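Local coordinates for protein HpuA (Kingella denitrificans ATCC 33394, PDB 5EC6) that is an outer-membrane lipoprotein that binds haemoglobin, probably as a step in acquiring haem iron, at residues L212-I225 with I235-F247. Sequence-based numbering, arbitrary orientation.
Sequences LTVNFNTGKLGGTI and IEMRDVNVNGNQF
Leu-221 sets its CD1 methyl squarely over one face of the Phe-247 ring, a CH-pi contact 3.8 Å from CD1 to the ring centroid and 6° off the normal. Its other methyl, CD2, meets the bent chain of Met-237 at CG (3.7 Å), while the Leu-212 side chain crosses that of Met-237 at about a right angle, CD2 against CG. Val-240 CG1 and Val-242 CG2 close on Leu-221 CB, and Phe-300 of strand 298-308 packs against both Leu-212 and Phe-247. This apolar layer lies on the buried face of an antiparallel hairpin, strands 220-225 and 235-243, in the beta barrel of HpuA, and residues of the flanking strands join it. Pairing is regular at the Ile-225/Ile-235 end, and Met-237 N bonds Gly-223 O at 2.9 Å. Around the corner at Asp-239 the strands part, and two waters bridge them: one joins Leu-221 O to Val-240 N, the other Gly-223 N to Met-237 O. On the opposite face Lys-220, bent at chi2 (-63°), lies alongside Asn-241. Lys-220 NZ donates a hydrogen bond to Asn-241 OD1 (2.7 Å) and forms a salt bridge with Asp-239 OD1 (2.7 Å), which receives it on its syn lone pair. A glycerol, probably from the crystallisation liquor, binds Asp-239 OD2 and Asn-241 ND2.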
ATOM      1  N   LEU A 212       6.825  -9.698  -4.932  1.00 13.54           N
ATOM      2  CA  LEU A 212       5.990  -9.865  -6.125  1.00 14.08           C
ATOM      3  C   LEU A 212       6.773  -9.346  -7.326  1.00 14.34           C
ATOM      4  O   LEU A 212       7.372  -8.271  -7.274  1.00 14.68           O
ATOM      5  CB  LEU A 212       4.682  -9.079  -6.001  1.00 14.87           C
ATOM      6  CG  LEU A 212       3.811  -9.377  -4.782  1.00 15.57           C
ATOM      7  CD1 LEU A 212       2.611  -8.450  -4.753  1.00 15.84           C
ATOM      8  CD2 LEU A 212       3.423 -10.830  -4.686  1.00 16.84           C
ATOM      9  N   THR A 213       6.747 -10.108  -8.422  1.00 13.91           N
ATOM     10  CA  THR A 213       7.387  -9.703  -9.657  1.00 13.97           C
ATOM     11  C   THR A 213       6.369  -9.583 -10.780  1.00 14.39           C
ATOM     12  O   THR A 213       5.507 -10.472 -10.989  1.00 14.79           O
ATOM     13  CB  THR A 213       8.516 -10.675 -10.004  1.00 14.65           C
ATOM     14  OG1 THR A 213       9.577 -10.441  -9.089  1.00 15.78           O
ATOM     15  CG2 THR A 213       9.045 -10.518 -11.396  1.00 15.38           C
ATOM     16  N   VAL A 214       6.523  -8.476 -11.515  1.00 14.80           N
ATOM     17  CA  VAL A 214       5.736  -8.192 -12.692  1.00 14.49           C
ATOM     18  C   VAL A 214       6.613  -8.435 -13.902  1.00 14.12           C
ATOM     19  O   VAL A 214       7.723  -7.874 -14.014  1.00 15.42           O
ATOM     20  CB  VAL A 214       5.202  -6.748 -12.704  1.00 14.63           C
ATOM     21  CG1 VAL A 214       4.469  -6.507 -14.017  1.00 14.92           C
ATOM     22  CG2 VAL A 214       4.274  -6.475 -11.541  1.00 16.85           C
ATOM     23  N   ASN A 215       6.120  -9.269 -14.826  1.00 14.99           N
ATOM     24  CA  ASN A 215       6.728  -9.429 -16.143  1.00 15.02           C
ATOM     25  C   ASN A 215       5.861  -8.663 -17.145  1.00 14.95           C
ATOM     26  O   ASN A 215       4.734  -9.049 -17.398  1.00 15.88           O
ATOM     27  CB  ASN A 215       6.830 -10.886 -16.523  1.00 15.45           C
ATOM     28  CG  ASN A 215       7.611 -11.081 -17.789  1.00 16.48           C
ATOM     29  OD1 ASN A 215       7.417 -10.334 -18.753  1.00 16.81           O
ATOM     30  ND2 ASN A 215       8.506 -12.060 -17.799  1.00 18.40           N
ATOM     31  N   PHE A 216       6.373  -7.534 -17.612  1.00 15.39           N
ATOM     32  CA  PHE A 216       5.672  -6.665 -18.533  1.00 15.71           C
ATOM     33  C   PHE A 216       5.703  -7.249 -19.956  1.00 17.82           C
ATOM     34  O   PHE A 216       4.893  -6.836 -20.778  1.00 19.67           O
ATOM     35  CB  PHE A 216       6.291  -5.271 -18.539  1.00 16.26           C
ATOM     36  CG  PHE A 216       6.099  -4.514 -17.230  1.00 15.38           C
ATOM     37  CD1 PHE A 216       4.947  -3.815 -16.988  1.00 15.75           C
ATOM     38  CD2 PHE A 216       7.063  -4.572 -16.240  1.00 15.52           C
ATOM     39  CE1 PHE A 216       4.776  -3.079 -15.801  1.00 15.43           C
ATOM     40  CE2 PHE A 216       6.868  -3.883 -15.033  1.00 16.44           C
ATOM     41  CZ  PHE A 216       5.717  -3.166 -14.816  1.00 15.76           C
ATOM     42  N   ASN A 217       6.634  -8.139 -20.245  1.00 17.79           N
ATOM     43  CA  ASN A 217       6.674  -8.814 -21.591  1.00 17.81           C
ATOM     44  C   ASN A 217       5.458  -9.703 -21.745  1.00 20.12           C
ATOM     45  O   ASN A 217       4.798  -9.689 -22.782  1.00 21.61           O
ATOM     46  CB  ASN A 217       7.952  -9.615 -21.794  1.00 17.01           C
ATOM     47  CG  ASN A 217       9.196  -8.834 -21.554  1.00 16.41           C
ATOM     48  OD1 ASN A 217       9.283  -7.660 -21.920  1.00 18.48           O
ATOM     49  ND2 ASN A 217      10.188  -9.469 -20.903  1.00 18.48           N
ATOM     50  N   THR A 218       5.147 -10.473 -20.712  1.00 17.60           N
ATOM     51  CA  THR A 218       4.045 -11.446 -20.748  1.00 17.68           C
ATOM     52  C   THR A 218       2.775 -10.963 -20.087  1.00 16.35           C
ATOM     53  O   THR A 218       1.686 -11.556 -20.205  1.00 18.72           O
ATOM     54  CB  THR A 218       4.472 -12.739 -20.018  1.00 19.58           C
ATOM     55  OG1 THR A 218       4.745 -12.407 -18.637  1.00 18.11           O
ATOM     56  CG2 THR A 218       5.637 -13.428 -20.661  1.00 19.59           C
ATOM     57  N   GLY A 219       2.862  -9.835 -19.362  1.00 16.59           N
ATOM     58  CA  GLY A 219       1.717  -9.309 -18.625  1.00 15.96           C
ATOM     59  C   GLY A 219       1.272 -10.178 -17.464  1.00 15.68           C
ATOM     60  O   GLY A 219       0.096 -10.393 -17.290  1.00 15.51           O
ATOM     61  N   LYS A 220       2.230 -10.695 -16.708  1.00 16.29           N
ATOM     62  CA  LYS A 220       1.967 -11.579 -15.585  1.00 16.13           C
ATOM     63  C   LYS A 220       2.561 -11.039 -14.284  1.00 15.97           C
ATOM     64  O   LYS A 220       3.587 -10.363 -14.305  1.00 16.08           O
ATOM     65  CB  LYS A 220       2.510 -12.984 -15.834  1.00 17.48           C
ATOM     66  CG  LYS A 220       1.777 -13.720 -16.971  1.00 17.62           C
ATOM     67  CD  LYS A 220       0.304 -13.971 -16.682  1.00 18.99           C
ATOM     68  CE  LYS A 220      -0.256 -15.008 -17.644  1.00 20.26           C
ATOM     69  NZ  LYS A 220      -1.668 -15.316 -17.436  1.00 19.94           N
ATOM     70  N   LEU A 221       1.941 -11.371 -13.154  1.00 16.07           N
ATOM     71  CA  LEU A 221       2.473 -11.114 -11.829  1.00 15.47           C
ATOM     72  C   LEU A 221       2.540 -12.399 -11.013  1.00 14.81           C
ATOM     73  O   LEU A 221       1.595 -13.181 -10.985  1.00 15.45           O
ATOM     74  CB  LEU A 221       1.633 -10.105 -11.092  1.00 15.42           C
ATOM     75  CG  LEU A 221       2.015  -9.637  -9.684  1.00 16.04           C
ATOM     76  CD1 LEU A 221       1.454  -8.261  -9.368  1.00 18.39           C
ATOM     77  CD2 LEU A 221       1.479 -10.588  -8.659  1.00 16.92           C
ATOM     78  N   GLY A 222       3.696 -12.628 -10.394  1.00 14.84           N
ATOM     79  CA  GLY A 222       3.901 -13.772  -9.515  1.00 14.75           C
ATOM     80  C   GLY A 222       4.497 -13.394  -8.177  1.00 15.77           C
ATOM     81  O   GLY A 222       5.032 -12.287  -7.994  1.00 16.44           O
ATOM     82  N   GLY A 223       4.404 -14.317  -7.228  1.00 15.59           N
ATOM     83  CA  GLY A 223       5.078 -14.199  -5.956  1.00 15.58           C
ATOM     84  C   GLY A 223       4.209 -14.665  -4.805  1.00 16.07           C
ATOM     85  O   GLY A 223       3.097 -15.113  -5.000  1.00 16.78           O
ATOM     86  N   THR A 224       4.751 -14.578  -3.585  1.00 16.32           N
ATOM     87  CA  THR A 224       4.126 -15.110  -2.402  1.00 16.74           C
ATOM     88  C   THR A 224       4.223 -14.130  -1.256  1.00 16.29           C
ATOM     89  O   THR A 224       5.314 -13.630  -0.947  1.00 17.31           O
ATOM     90  CB  THR A 224       4.802 -16.439  -1.987  1.00 17.90           C
ATOM     91  OG1 THR A 224       4.609 -17.404  -3.030  1.00 19.06           O
ATOM     92  CG2 THR A 224       4.206 -16.986  -0.687  1.00 18.54           C
ATOM     93  N   ILE A 225       3.083 -13.910  -0.620  1.00 15.56           N
ATOM     94  CA  ILE A 225       3.028 -13.164   0.616  1.00 16.64           C
ATOM     95  C   ILE A 225       3.176 -14.203   1.764  1.00 16.63           C
ATOM     96  O   ILE A 225       2.312 -15.064   1.933  1.00 16.98           O
ATOM     97  CB  ILE A 225       1.748 -12.379   0.734  1.00 17.81           C
ATOM     98  CG1 ILE A 225       1.685 -11.302  -0.359  1.00 17.93           C
ATOM     99  CG2 ILE A 225       1.682 -11.656   2.103  1.00 18.50           C
ATOM    100  CD1 ILE A 225       0.366 -10.622  -0.466  1.00 18.53           C
ATOM    101  N   ILE A 235      -0.033 -16.404   1.092  1.00 18.21           N
ATOM    102  CA  ILE A 235      -0.904 -16.184  -0.069  1.00 17.81           C
ATOM    103  C   ILE A 235      -0.027 -16.273  -1.309  1.00 16.73           C
ATOM    104  O   ILE A 235       0.897 -15.463  -1.496  1.00 17.28           O
ATOM    105  CB  ILE A 235      -1.596 -14.798  -0.031  1.00 18.74           C
ATOM    106  CG1 ILE A 235      -2.509 -14.675   1.181  1.00 19.35           C
ATOM    107  CG2 ILE A 235      -2.357 -14.561  -1.325  1.00 20.19           C
ATOM    108  CD1 ILE A 235      -3.035 -13.258   1.430  1.00 20.17           C
ATOM    109  N   GLU A 236      -0.250 -17.300  -2.109  1.00 16.92           N
ATOM    110  CA  GLU A 236       0.526 -17.518  -3.317  0.63 17.72           C
ATOM    111  C   GLU A 236      -0.227 -17.002  -4.540  1.00 16.98           C
ATOM    112  O   GLU A 236      -1.337 -17.409  -4.798  1.00 17.05           O
ATOM    113  CB  GLU A 236       0.851 -19.002  -3.506  0.63 19.59           C
ATOM    114  CG  GLU A 236       1.718 -19.258  -4.722  0.63 20.14           C
ATOM    115  CD  GLU A 236       2.308 -20.656  -4.815  0.63 24.51           C
ATOM    116  OE1 GLU A 236       1.964 -21.500  -3.977  0.63 27.74           O
ATOM    117  OE2 GLU A 236       3.166 -20.852  -5.710  0.63 30.56           O
ATOM    118  N   MET A 237       0.402 -16.110  -5.298  1.00 16.89           N
ATOM    119  CA  MET A 237      -0.223 -15.655  -6.573  1.00 16.81           C
ATOM    120  C   MET A 237      -0.236 -16.806  -7.521  1.00 15.82           C
ATOM    121  O   MET A 237       0.775 -17.510  -7.639  1.00 18.53           O
ATOM    122  CB  MET A 237       0.570 -14.488  -7.151  1.00 16.90           C
ATOM    123  CG  MET A 237       0.613 -13.287  -6.209  1.00 16.32           C
ATOM    124  SD  MET A 237      -0.997 -12.535  -5.971  1.00 17.31           S
ATOM    125  CE  MET A 237      -0.625 -11.349  -4.670  1.00 20.58           C
ATOM    126  N   ARG A 238      -1.375 -17.054  -8.173  1.00 15.65           N
ATOM    127  CA  ARG A 238      -1.542 -18.176  -9.080  1.00 17.68           C
ATOM    128  C   ARG A 238      -1.604 -17.789 -10.558  1.00 20.03           C
ATOM    129  O   ARG A 238      -0.872 -18.358 -11.380  1.00 26.68           O
ATOM    130  CB  ARG A 238      -2.752 -19.012  -8.699  1.00 18.26           C
ATOM    131  CG  ARG A 238      -2.564 -19.741  -7.344  1.00 19.42           C
ATOM    132  CD  ARG A 238      -1.484 -20.785  -7.398  1.00 21.52           C
ATOM    133  NE  ARG A 238      -1.428 -21.565  -6.178  1.00 21.42           N
ATOM    134  CZ  ARG A 238      -0.654 -22.633  -5.983  1.00 26.28           C
ATOM    135  NH1 ARG A 238       0.138 -23.083  -6.941  1.00 30.79           N
ATOM    136  NH2 ARG A 238      -0.701 -23.275  -4.813  1.00 24.46           N
ATOM    137  N   ASP A 239      -2.562 -16.981 -10.960  1.00 16.85           N
ATOM    138  CA  ASP A 239      -2.609 -16.536 -12.351  1.00 17.37           C
ATOM    139  C   ASP A 239      -3.146 -15.114 -12.322  1.00 15.64           C
ATOM    140  O   ASP A 239      -4.339 -14.892 -12.120  1.00 17.63           O
ATOM    141  CB  ASP A 239      -3.541 -17.387 -13.193  1.00 18.99           C
ATOM    142  CG  ASP A 239      -3.397 -17.058 -14.692  1.00 22.69           C
ATOM    143  OD1 ASP A 239      -2.443 -16.360 -15.040  1.00 24.77           O
ATOM    144  OD2 ASP A 239      -4.169 -17.579 -15.495  1.00 28.08           O
ATOM    145  N   VAL A 240      -2.217 -14.187 -12.447  1.00 14.87           N
ATOM    146  CA  VAL A 240      -2.532 -12.783 -12.351  1.00 16.07           C
ATOM    147  C   VAL A 240      -2.034 -12.066 -13.603  1.00 14.43           C
ATOM    148  O   VAL A 240      -0.863 -12.086 -13.901  1.00 15.69           O
ATOM    149  CB  VAL A 240      -1.901 -12.190 -11.070  1.00 15.46           C
ATOM    150  CG1 VAL A 240      -2.193 -10.695 -10.970  1.00 15.52           C
ATOM    151  CG2 VAL A 240      -2.443 -12.892  -9.823  1.00 16.97           C
ATOM    152  N   ASN A 241      -2.981 -11.427 -14.308  1.00 14.86           N
ATOM    153  CA  ASN A 241      -2.690 -10.701 -15.525  1.00 15.91           C
ATOM    154  C   ASN A 241      -2.571  -9.208 -15.283  1.00 16.71           C
ATOM    155  O   ASN A 241      -3.331  -8.676 -14.484  1.00 16.72           O
ATOM    156  CB  ASN A 241      -3.782 -10.964 -16.552  1.00 16.85           C
ATOM    157  CG  ASN A 241      -3.759 -12.411 -17.042  1.00 16.87           C
ATOM    158  OD1 ASN A 241      -2.803 -12.844 -17.675  1.00 17.94           O
ATOM    159  ND2 ASN A 241      -4.765 -13.171 -16.665  1.00 19.72           N
ATOM    160  N   VAL A 242      -1.656  -8.585 -16.015  1.00 16.50           N
ATOM    161  CA  VAL A 242      -1.318  -7.177 -15.846  1.00 17.59           C
ATOM    162  C   VAL A 242      -1.680  -6.464 -17.142  1.00 20.19           C
ATOM    163  O   VAL A 242      -1.225  -6.918 -18.220  1.00 20.95           O
ATOM    164  CB  VAL A 242       0.152  -7.000 -15.547  1.00 19.26           C
ATOM    165  CG1 VAL A 242       0.434  -5.518 -15.281  1.00 21.29           C
ATOM    166  CG2 VAL A 242       0.568  -7.858 -14.368  1.00 20.67           C
ATOM    167  N   ASN A 243      -2.496  -5.410 -17.014  1.00 19.65           N
ATOM    168  CA  ASN A 243      -3.000  -4.632 -18.176  1.00 23.88           C
ATOM    169  C   ASN A 243      -2.735  -3.164 -17.826  1.00 21.92           C
ATOM    170  O   ASN A 243      -3.365  -2.651 -16.908  1.00 20.58           O
ATOM    171  CB  ASN A 243      -4.490  -4.876 -18.409  1.00 27.90           C
ATOM    172  CG  ASN A 243      -4.802  -6.301 -18.921  1.00 38.24           C
ATOM    173  OD1 ASN A 243      -4.687  -6.576 -20.133  1.00 45.06           O
ATOM    174  ND2 ASN A 243      -5.210  -7.212 -18.015  1.00 43.35           N
ATOM    175  N   GLY A 244      -1.753  -2.535 -18.459  1.00 21.46           N
ATOM    176  CA  GLY A 244      -1.433  -1.151 -18.124  1.00 22.75           C
ATOM    177  C   GLY A 244      -0.896  -1.048 -16.701  1.00 20.61           C
ATOM    178  O   GLY A 244       0.048  -1.719 -16.356  1.00 20.86           O
ATOM    179  N   ASN A 245      -1.524  -0.222 -15.879  1.00 18.28           N
ATOM    180  CA  ASN A 245      -1.099  -0.086 -14.478  1.00 17.65           C
ATOM    181  C   ASN A 245      -1.998  -0.853 -13.488  1.00 17.64           C
ATOM    182  O   ASN A 245      -2.037  -0.529 -12.291  1.00 17.46           O
ATOM    183  CB  ASN A 245      -1.050   1.405 -14.043  1.00 18.27           C
ATOM    184  CG  ASN A 245      -2.386   2.120 -14.227  1.00 19.62           C
ATOM    185  OD1 ASN A 245      -3.436   1.508 -14.351  1.00 19.74           O
ATOM    186  ND2 ASN A 245      -2.345   3.454 -14.180  1.00 20.27           N
ATOM    187  N   GLN A 246      -2.746  -1.839 -13.976  1.00 16.73           N
ATOM    188  CA  GLN A 246      -3.698  -2.587 -13.162  1.00 17.40           C
ATOM    189  C   GLN A 246      -3.443  -4.076 -13.332  1.00 16.25           C
ATOM    190  O   GLN A 246      -2.934  -4.537 -14.377  1.00 18.64           O
ATOM    191  CB  GLN A 246      -5.160  -2.264 -13.529  1.00 20.48           C
ATOM    192  CG  GLN A 246      -5.631  -0.923 -12.996  1.00 27.53           C
ATOM    193  CD  GLN A 246      -7.156  -0.858 -12.841  1.00 34.23           C
ATOM    194  OE1 GLN A 246      -7.804  -1.681 -12.131  1.00 36.63           O
ATOM    195  NE2 GLN A 246      -7.745   0.108 -13.517  1.00 39.97           N
ATOM    196  N   PHE A 247      -3.836  -4.859 -12.324  1.00 15.10           N
ATOM    197  CA  PHE A 247      -3.759  -6.297 -12.471  1.00 15.80           C
ATOM    198  C   PHE A 247      -4.892  -6.999 -11.733  1.00 16.05           C
ATOM    199  O   PHE A 247      -5.516  -6.449 -10.836  1.00 15.29           O
ATOM    200  CB  PHE A 247      -2.361  -6.807 -12.036  1.00 15.71           C
ATOM    201  CG  PHE A 247      -2.000  -6.421 -10.635  1.00 15.30           C
ATOM    202  CD1 PHE A 247      -2.519  -7.125  -9.553  1.00 15.70           C
ATOM    203  CD2 PHE A 247      -1.086  -5.410 -10.402  1.00 15.77           C
ATOM    204  CE1 PHE A 247      -2.147  -6.813  -8.248  1.00 14.90           C
ATOM    205  CE2 PHE A 247      -0.700  -5.066  -9.090  1.00 15.50           C
ATOM    206  CZ  PHE A 247      -1.236  -5.763  -8.028  1.00 15.17           C
TER
HETATM  207  O   HOH W   1      -1.226 -11.690 -19.638  1.00 23.24           O
HETATM  208  O   HOH W   2       0.520 -15.174 -12.514  1.00 18.87           O
HETATM  209  O   HOH W   3       3.440 -16.965  -7.933  1.00 19.00           O